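Local coordinates for protein mercuric reductase (Metallosphaera sedula, PDB 4YWO) that probably reduces mercuric ion to elemental mercury with electrons from NADPH, working as a homodimeric flavoprotein that carries FAD, at residues A19-G24 against V42-G47; E114-E119 against V128-Q133. One frame throughout, in Å; residues are numbered along the deposited sequence.

Overall arrangement
From the N terminus, strand 16-21 enters the core of the FAD-binding domain, helix 25-36 follows, and strand 42-45 comes back alongside the first: contact 1 (19-24 with 42-47) closes this beta-alpha-beta loop. Only after it is shut does the chain, by way of further helices, reach strand 114-117, where contact 2 opens; the two loops are in series and neither nest nor cross. Contact 2 (114-119 with 128-133) closes a short loop containing strand 120-124 and ties the edge of the parallel sheet to the three-stranded antiparallel sheet. Strands 42-45 and 114-117 are neighbours, probably joined by backbone hydrogen bonds from I116 N to L43 O and G118 N to G45 O. Both contacts touch FAD.

Contact 1. Residues A19-G24 against V42-G47; sequences AIIGYG and VLIGKG. With FAD (flavin-adenine dinucleotide), chain B.
Three backbone hydrogen bonds zip A19-G24 to V42-G47 as parallel strands: I20 N to V42 O (2.8 Å), I44 N to I20 O (2.9 Å) and G22 N to I44 O (2.7 Å). Apolar packing follows on both faces of the sheet. On one, CD1 of I21 meets CD1 of I44 at 3.9 Å, the two side chains lying side by side; on the other, CD1 of L43 tucks against CG2 of I20 at 3.6 Å and also touches CB of Y23. These are the two strands of a Rossmann beta-alpha-beta unit, and G22 and G24 fit the first two glycines of its GxGxxG turn, with G24 at the N-cap position of helix 25-36. FAD lies at the strand ends, its adenine ring against CG2 of I21 and CA of G45. The aromatic contacts belong to Y23. Its CG sits between the backbone N and the carbonyl carbon (chi1 54°), which carries the ring across to the second strand, where CA of G45 sits over one face in a CH-pi contact, 3.6 Å from the ring centroid. At the ring's edge, Y23 OH donates to G47 O over 2.6 Å, tilted 24° from that carbonyl's plane, and thereby pins the loop after strand 42-45.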
loop_
_atom_site.group_PDB
_atom_site.type_symbol
_atom_site.label_atom_id
_atom_site.label_comp_id
_atom_site.label_asym_id
_atom_site.label_seq_id
_atom_site.Cartn_x
_atom_site.Cartn_y
_atom_site.Cartn_z
ATOM N N ALA A 19 -1.972 -36.708 11.462
ATOM C CA ALA A 19 -0.579 -36.583 11.073
ATOM C C ALA A 19 -0.467 -35.583 9.927
ATOM O O ALA A 19 -1.226 -35.664 8.948
ATOM C CB ALA A 19 0.034 -37.908 10.624
ATOM N N ILE A 20 0.548 -34.716 10.048
ATOM C CA ILE A 20 0.842 -33.703 9.049
ATOM C C ILE A 20 2.147 -33.956 8.422
ATOM O O ILE A 20 3.145 -34.113 9.164
ATOM C CB ILE A 20 0.894 -32.267 9.724
ATOM C CG1 ILE A 20 -0.415 -31.954 10.361
ATOM C CG2 ILE A 20 1.249 -31.185 8.689
ATOM C CD1 ILE A 20 -0.329 -30.897 11.457
ATOM N N ILE A 21 2.195 -34.056 7.114
ATOM C CA ILE A 21 3.410 -34.378 6.392
ATOM C C ILE A 21 3.976 -33.137 5.753
ATOM O O ILE A 21 3.471 -32.658 4.749
ATOM C CB ILE A 21 3.271 -35.474 5.340
ATOM C CG1 ILE A 21 2.363 -36.629 5.843
ATOM C CG2 ILE A 21 4.630 -35.895 4.848
ATOM C CD1 ILE A 21 2.929 -37.390 6.954
ATOM N N GLY A 22 5.069 -32.654 6.320
ATOM C CA GLY A 22 5.779 -31.450 5.862
ATOM C C GLY A 22 5.609 -30.296 6.886
ATOM O O GLY A 22 4.542 -30.124 7.447
ATOM N N TYR A 23 6.716 -29.564 7.126
ATOM C CA TYR A 23 6.704 -28.510 8.146
ATOM C C TYR A 23 7.136 -27.105 7.633
ATOM O O TYR A 23 7.982 -26.414 8.199
ATOM C CB TYR A 23 7.418 -28.943 9.423
ATOM C CG TYR A 23 8.813 -29.451 9.411
ATOM C CD1 TYR A 23 9.777 -29.078 8.469
ATOM C CD2 TYR A 23 9.170 -30.387 10.393
ATOM C CE1 TYR A 23 11.083 -29.537 8.559
ATOM C CE2 TYR A 23 10.489 -30.839 10.465
ATOM C CZ TYR A 23 11.425 -30.469 9.533
ATOM O OH TYR A 23 12.727 -30.942 9.591
ATOM N N GLY A 24 6.662 -26.845 6.424
ATOM C CA GLY A 24 6.658 -25.507 5.828
ATOM C C GLY A 24 5.422 -24.715 6.237
ATOM O O GLY A 24 4.757 -24.968 7.237
ATOM N N VAL A 42 0.793 -35.188 15.028
ATOM C CA VAL A 42 2.121 -35.614 14.765
ATOM C C VAL A 42 2.532 -34.781 13.529
ATOM O O VAL A 42 1.777 -34.685 12.572
ATOM C CB VAL A 42 2.188 -37.110 14.393
ATOM C CG1 VAL A 42 3.610 -37.468 14.093
ATOM C CG2 VAL A 42 1.619 -37.971 15.497
ATOM N N LEU A 43 3.697 -34.181 13.581
ATOM C CA LEU A 43 4.211 -33.323 12.477
ATOM C C LEU A 43 5.509 -33.913 12.005
ATOM O O LEU A 43 6.491 -34.095 12.813
ATOM C CB LEU A 43 4.423 -31.891 13.018
ATOM C CG LEU A 43 5.043 -30.895 12.021
ATOM C CD1 LEU A 43 4.129 -30.678 10.863
ATOM C CD2 LEU A 43 5.256 -29.578 12.752
ATOM N N ILE A 44 5.541 -34.339 10.734
ATOM C CA ILE A 44 6.676 -35.011 10.220
ATOM C C ILE A 44 7.287 -34.211 9.120
ATOM O O ILE A 44 6.581 -33.888 8.185
ATOM C CB ILE A 44 6.249 -36.384 9.640
ATOM C CG1 ILE A 44 5.493 -37.180 10.645
ATOM C CG2 ILE A 44 7.497 -37.184 9.132
ATOM C CD1 ILE A 44 4.727 -38.425 10.199
ATOM N N GLY A 45 8.575 -33.886 9.150
ATOM C CA GLY A 45 9.185 -33.179 8.116
ATOM C C GLY A 45 10.650 -33.500 7.941
ATOM O O GLY A 45 11.285 -34.071 8.843
ATOM N N LYS A 46 11.182 -33.142 6.810
ATOM C CA LYS A 46 12.627 -33.208 6.734
ATOM C C LYS A 46 13.170 -31.919 6.258
ATOM O O LYS A 46 12.438 -31.117 5.728
ATOM C CB LYS A 46 12.978 -34.368 5.875
ATOM C CG LYS A 46 12.599 -34.151 4.465
ATOM C CD LYS A 46 12.870 -35.399 3.724
ATOM C CE LYS A 46 12.201 -35.308 2.415
ATOM N NZ LYS A 46 13.146 -34.661 1.515
ATOM N N GLY A 47 14.439 -31.701 6.417
ATOM C CA GLY A 47 14.952 -30.435 5.940
ATOM C C GLY A 47 14.787 -29.349 7.011
ATOM O O GLY A 47 14.416 -29.594 8.181
HETATM P PA FAD B . 7.123 -26.318 1.698
HETATM O O1A FAD B . 7.332 -25.158 2.642
HETATM O O2A FAD B . 8.229 -26.730 0.756
HETATM O O5B FAD B . 6.696 -27.604 2.567
HETATM C C5B FAD B . 7.363 -28.852 2.389
HETATM C C4B FAD B . 8.159 -29.185 3.645
HETATM O O4B FAD B . 7.809 -30.493 4.106
HETATM C C3B FAD B . 9.654 -29.171 3.370
HETATM O O3B FAD B . 10.296 -28.198 4.198
HETATM C C2B FAD B . 10.160 -30.558 3.709
HETATM O O2B FAD B . 11.132 -30.483 4.757
HETATM C C1B FAD B . 8.951 -31.352 4.176
HETATM N N9A FAD B . 8.749 -32.526 3.290
HETATM C C8A FAD B . 8.674 -32.495 1.947
HETATM N N7A FAD B . 8.486 -33.739 1.438
HETATM C C5A FAD B . 8.440 -34.597 2.474
HETATM C C6A FAD B . 8.265 -36.059 2.643
HETATM N N6A FAD B . 8.098 -36.873 1.573
HETATM N N1A FAD B . 8.277 -36.552 3.901
HETATM C C2A FAD B . 8.442 -35.754 4.973
HETATM N N3A FAD B . 8.606 -34.420 4.893
HETATM C C4A FAD B . 8.614 -33.792 3.693
HETATM N N1 FAD B . 5.484 -16.932 -2.172
HETATM C C2 FAD B . 4.924 -15.750 -1.813
HETATM O O2 FAD B . 3.726 -15.736 -1.457
HETATM N N3 FAD B . 5.606 -14.590 -1.825
HETATM C C4 FAD B . 6.890 -14.520 -2.193
HETATM O O4 FAD B . 7.497 -13.426 -2.193
HETATM C C4X FAD B . 7.578 -15.769 -2.601
HETATM N N5 FAD B . 8.873 -15.783 -2.986
HETATM C C5X FAD B . 9.473 -16.940 -3.352
HETATM C C6 FAD B . 10.806 -16.930 -3.744
HETATM C C7 FAD B . 11.430 -18.114 -4.122
HETATM C C7M FAD B . 12.875 -18.101 -4.547
HETATM C C8 FAD B . 10.672 -19.393 -4.108
HETATM C C8M FAD B . 11.350 -20.674 -4.518
HETATM C C9 FAD B . 9.339 -19.408 -3.717
HETATM C C9A FAD B . 8.715 -18.225 -3.338
HETATM N N10 FAD B . 7.364 -18.230 -2.940
HETATM C C10 FAD B . 6.772 -17.010 -2.566
HETATM C "C1'" FAD B . 6.593 -19.476 -2.916
HETATM C "C2'" FAD B . 6.468 -19.968 -1.480
HETATM O "O2'" FAD B . 7.766 -20.023 -0.878
HETATM C "C3'" FAD B . 5.826 -21.350 -1.430
HETATM O "O3'" FAD B . 4.601 -21.334 -2.170
HETATM C "C4'" FAD B . 5.545 -21.770 0.007
HETATM O "O4'" FAD B . 6.783 -21.972 0.697
HETATM C "C5'" FAD B . 4.724 -23.053 0.052
HETATM O "O5'" FAD B . 4.939 -23.713 1.297
HETATM P P FAD B . 4.544 -25.262 1.480
HETATM O O1P FAD B . 4.519 -25.572 2.958
HETATM O O2P FAD B . 3.327 -25.543 0.632
HETATM O O3P FAD B . 5.801 -26.026 0.827
#

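Contact 2. Residues E114-E119 against V128-Q133. With FAD (flavin-adenine dinucleotide), chain B.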
loop_
_atom_site.group_PDB
_atom_site.type_symbol
_atom_site.label_atom_id
_atom_site.label_comp_id
_atom_site.label_asym_id
_atom_site.label_seq_id
_atom_site.Cartn_x
_atom_site.Cartn_y
_atom_site.Cartn_z
ATOM N N GLU A 114 3.903 -33.650 18.340
ATOM C CA GLU A 114 4.924 -34.615 18.343
ATOM C C GLU A 114 5.670 -34.450 17.042
ATOM O O GLU A 114 5.133 -34.784 15.987
ATOM C CB GLU A 114 4.284 -36.009 18.403
ATOM C CG GLU A 114 5.202 -37.181 18.157
ATOM C CD GLU A 114 4.456 -38.490 18.396
ATOM O OE1 GLU A 114 3.307 -38.443 18.868
ATOM O OE2 GLU A 114 4.994 -39.561 18.102
ATOM N N LEU A 115 6.866 -33.914 17.122
ATOM C CA LEU A 115 7.657 -33.661 15.953
ATOM C C LEU A 115 8.533 -34.887 15.608
ATOM O O LEU A 115 9.283 -35.389 16.420
ATOM C CB LEU A 115 8.534 -32.476 16.198
ATOM C CG LEU A 115 9.466 -32.051 15.118
ATOM C CD1 LEU A 115 8.703 -31.498 13.948
ATOM C CD2 LEU A 115 10.427 -31.024 15.677
ATOM N N ILE A 116 8.524 -35.296 14.356
ATOM C CA ILE A 116 9.445 -36.311 13.836
ATOM C C ILE A 116 10.187 -35.822 12.652
ATOM O O ILE A 116 9.552 -35.280 11.740
ATOM C CB ILE A 116 8.648 -37.568 13.485
ATOM C CG1 ILE A 116 7.812 -38.065 14.663
ATOM C CG2 ILE A 116 9.597 -38.640 12.863
ATOM C CD1 ILE A 116 6.885 -39.173 14.300
ATOM N N GLN A 117 11.534 -35.872 12.633
ATOM C CA GLN A 117 12.269 -35.462 11.515
ATOM C C GLN A 117 12.681 -36.648 10.667
ATOM O O GLN A 117 13.386 -37.559 11.123
ATOM C CB GLN A 117 13.447 -34.537 11.914
ATOM C CG GLN A 117 12.877 -33.200 12.392
ATOM C CD GLN A 117 13.900 -32.197 12.884
ATOM O OE1 GLN A 117 14.127 -31.144 12.256
ATOM N NE2 GLN A 117 14.498 -32.491 14.032
ATOM N N GLY A 118 12.214 -36.639 9.449
ATOM C CA GLY A 118 12.505 -37.707 8.527
ATOM C C GLY A 118 11.598 -37.679 7.325
ATOM O O GLY A 118 10.632 -36.926 7.301
ATOM N N GLU A 119 11.898 -38.534 6.334
ATOM C CA GLU A 119 11.142 -38.654 5.091
ATOM C C GLU A 119 9.997 -39.635 5.340
ATOM O O GLU A 119 10.277 -40.833 5.685
ATOM C CB GLU A 119 12.009 -39.063 3.934
ATOM C CG GLU A 119 11.267 -39.231 2.668
ATOM C CD GLU A 119 12.055 -39.568 1.457
ATOM O OE1 GLU A 119 12.437 -38.616 0.742
ATOM O OE2 GLU A 119 12.273 -40.784 1.236
ATOM N N VAL A 128 1.964 -44.161 7.352
ATOM C CA VAL A 128 3.207 -43.830 6.696
ATOM C C VAL A 128 4.304 -44.607 7.432
ATOM O O VAL A 128 4.136 -45.003 8.602
ATOM C CB VAL A 128 3.547 -42.311 6.665
ATOM C CG1 VAL A 128 2.503 -41.563 5.830
ATOM C CG2 VAL A 128 3.609 -41.768 8.050
ATOM N N LYS A 129 5.424 -44.721 6.749
ATOM C CA LYS A 129 6.671 -45.048 7.363
ATOM C C LYS A 129 7.583 -43.856 7.404
ATOM O O LYS A 129 7.697 -43.104 6.414
ATOM C CB LYS A 129 7.340 -46.294 6.642
ATOM C CG LYS A 129 7.749 -46.013 5.213
ATOM C CD LYS A 129 8.469 -47.197 4.472
ATOM C CE LYS A 129 8.653 -46.839 2.979
ATOM N NZ LYS A 129 9.518 -47.792 2.212
ATOM N N VAL A 130 8.248 -43.728 8.543
ATOM C CA VAL A 130 9.352 -42.793 8.646
ATOM C C VAL A 130 10.438 -43.392 9.572
ATOM O O VAL A 130 10.179 -43.784 10.666
ATOM C CB VAL A 130 8.844 -41.384 9.075
ATOM C CG1 VAL A 130 7.985 -41.457 10.308
ATOM C CG2 VAL A 130 9.972 -40.380 9.131
ATOM N N ASN A 131 11.669 -43.266 9.104
ATOM C CA ASN A 131 12.856 -43.774 9.833
ATOM C C ASN A 131 12.606 -45.266 10.273
ATOM O O ASN A 131 12.994 -45.731 11.370
ATOM C CB ASN A 131 13.177 -42.882 11.038
ATOM C CG ASN A 131 13.480 -41.402 10.638
ATOM O OD1 ASN A 131 14.033 -41.162 9.617
ATOM N ND2 ASN A 131 13.048 -40.442 11.454
ATOM N N GLY A 132 11.892 -45.967 9.432
ATOM C CA GLY A 132 11.582 -47.388 9.666
ATOM C C GLY A 132 10.478 -47.713 10.607
ATOM O O GLY A 132 10.205 -48.879 10.850
ATOM N N GLN A 133 9.729 -46.711 11.101
ATOM C CA GLN A 133 8.664 -46.882 11.970
ATOM C C GLN A 133 7.326 -46.613 11.326
ATOM O O GLN A 133 7.274 -45.774 10.411
ATOM C CB GLN A 133 8.932 -45.829 13.023
ATOM C CG GLN A 133 7.991 -45.571 14.111
ATOM C CD GLN A 133 8.732 -44.625 15.061
ATOM O OE1 GLN A 133 9.910 -44.884 15.379
ATOM N NE2 GLN A 133 8.117 -43.500 15.423
HETATM P PA FAD B . 7.123 -26.318 1.698
HETATM O O1A FAD B . 7.332 -25.158 2.642
HETATM O O2A FAD B . 8.229 -26.730 0.756
HETATM O O5B FAD B . 6.696 -27.604 2.567
HETATM C C5B FAD B . 7.363 -28.852 2.389
HETATM C C4B FAD B . 8.159 -29.185 3.645
HETATM O O4B FAD B . 7.809 -30.493 4.106
HETATM C C3B FAD B . 9.654 -29.171 3.370
HETATM O O3B FAD B . 10.296 -28.198 4.198
HETATM C C2B FAD B . 10.160 -30.558 3.709
HETATM O O2B FAD B . 11.132 -30.483 4.757
HETATM C C1B FAD B . 8.951 -31.352 4.176
HETATM N N9A FAD B . 8.749 -32.526 3.290
HETATM C C8A FAD B . 8.674 -32.495 1.947
HETATM N N7A FAD B . 8.486 -33.739 1.438
HETATM C C5A FAD B . 8.440 -34.597 2.474
HETATM C C6A FAD B . 8.265 -36.059 2.643
HETATM N N6A FAD B . 8.098 -36.873 1.573
HETATM N N1A FAD B . 8.277 -36.552 3.901
HETATM C C2A FAD B . 8.442 -35.754 4.973
HETATM N N3A FAD B . 8.606 -34.420 4.893
HETATM C C4A FAD B . 8.614 -33.792 3.693
HETATM N N1 FAD B . 5.484 -16.932 -2.172
HETATM C C2 FAD B . 4.924 -15.750 -1.813
HETATM O O2 FAD B . 3.726 -15.736 -1.457
HETATM N N3 FAD B . 5.606 -14.590 -1.825
HETATM C C4 FAD B . 6.890 -14.520 -2.193
HETATM O O4 FAD B . 7.497 -13.426 -2.193
HETATM C C4X FAD B . 7.578 -15.769 -2.601
HETATM N N5 FAD B . 8.873 -15.783 -2.986
HETATM C C5X FAD B . 9.473 -16.940 -3.352
HETATM C C6 FAD B . 10.806 -16.930 -3.744
HETATM C C7 FAD B . 11.430 -18.114 -4.122
HETATM C C7M FAD B . 12.875 -18.101 -4.547
HETATM C C8 FAD B . 10.672 -19.393 -4.108
HETATM C C8M FAD B . 11.350 -20.674 -4.518
HETATM C C9 FAD B . 9.339 -19.408 -3.717
HETATM C C9A FAD B . 8.715 -18.225 -3.338
HETATM N N10 FAD B . 7.364 -18.230 -2.940
HETATM C C10 FAD B . 6.772 -17.010 -2.566
HETATM C "C1'" FAD B . 6.593 -19.476 -2.916
HETATM C "C2'" FAD B . 6.468 -19.968 -1.480
HETATM O "O2'" FAD B . 7.766 -20.023 -0.878
HETATM C "C3'" FAD B . 5.826 -21.350 -1.430
HETATM O "O3'" FAD B . 4.601 -21.334 -2.170
HETATM C "C4'" FAD B . 5.545 -21.770 0.007
HETATM O "O4'" FAD B . 6.783 -21.972 0.697
HETATM C "C5'" FAD B . 4.724 -23.053 0.052
HETATM O "O5'" FAD B . 4.939 -23.713 1.297
HETATM P P FAD B . 4.544 -25.262 1.480
HETATM O O1P FAD B . 4.519 -25.572 2.958
HETATM O O2P FAD B . 3.327 -25.543 0.632
HETATM O O3P FAD B . 5.801 -26.026 0.827
HETATM O O HOH W 1 12.454 -42.017 6.659
HETATM O O HOH W 2 14.399 -39.986 6.753
#
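At the adenine end of the FAD pocket, strand 114-117 of the parallel sheet meets the V130-Q133 turn of the small antiparallel sheet, with I116 packed on V130 and N131 bonded to Q117. The apolar part is small: CG2 of I116 touches CG1 of V130 at 4.1 Å, the two side chains meeting at a slant, and I135 of strand 133-137 packs on both. The other branch of V130, CG2, packs against the backbone, 3.6 Å from G118 C. With chi1 of V130 at 52°, CG2 stands anti to the backbone N, which directs it at the G118-E119 peptide; both methyls lie at similar distance from CG2 of I116.

The one direct hydrogen bond runs from N131 ND2 to Q117 O, 2.9 Å and nearly straight (169° at the hydrogen). Q117 O lies in the amide plane of N131, but the donor comes to the carbonyl from above its plane, 38° out of it. Two waters add bridges between the segments. One accepts from N131 N and lies 2.7 Å from E119 O, to which it can donate; the other accepts from E119 N and donates to N131 OD1 at 3.1 Å. Both ends of the N131 amide are thus held, which fixes its rotation. Beyond them, G118 O and E119 CA border the adenine, and the E119 carboxylate turns to R121 in a salt bridge. V130 to Q133 forms a type I' turn, closed by paired backbone bonds between V130 and Q133, the geometry of a tight two-residue beta hairpin.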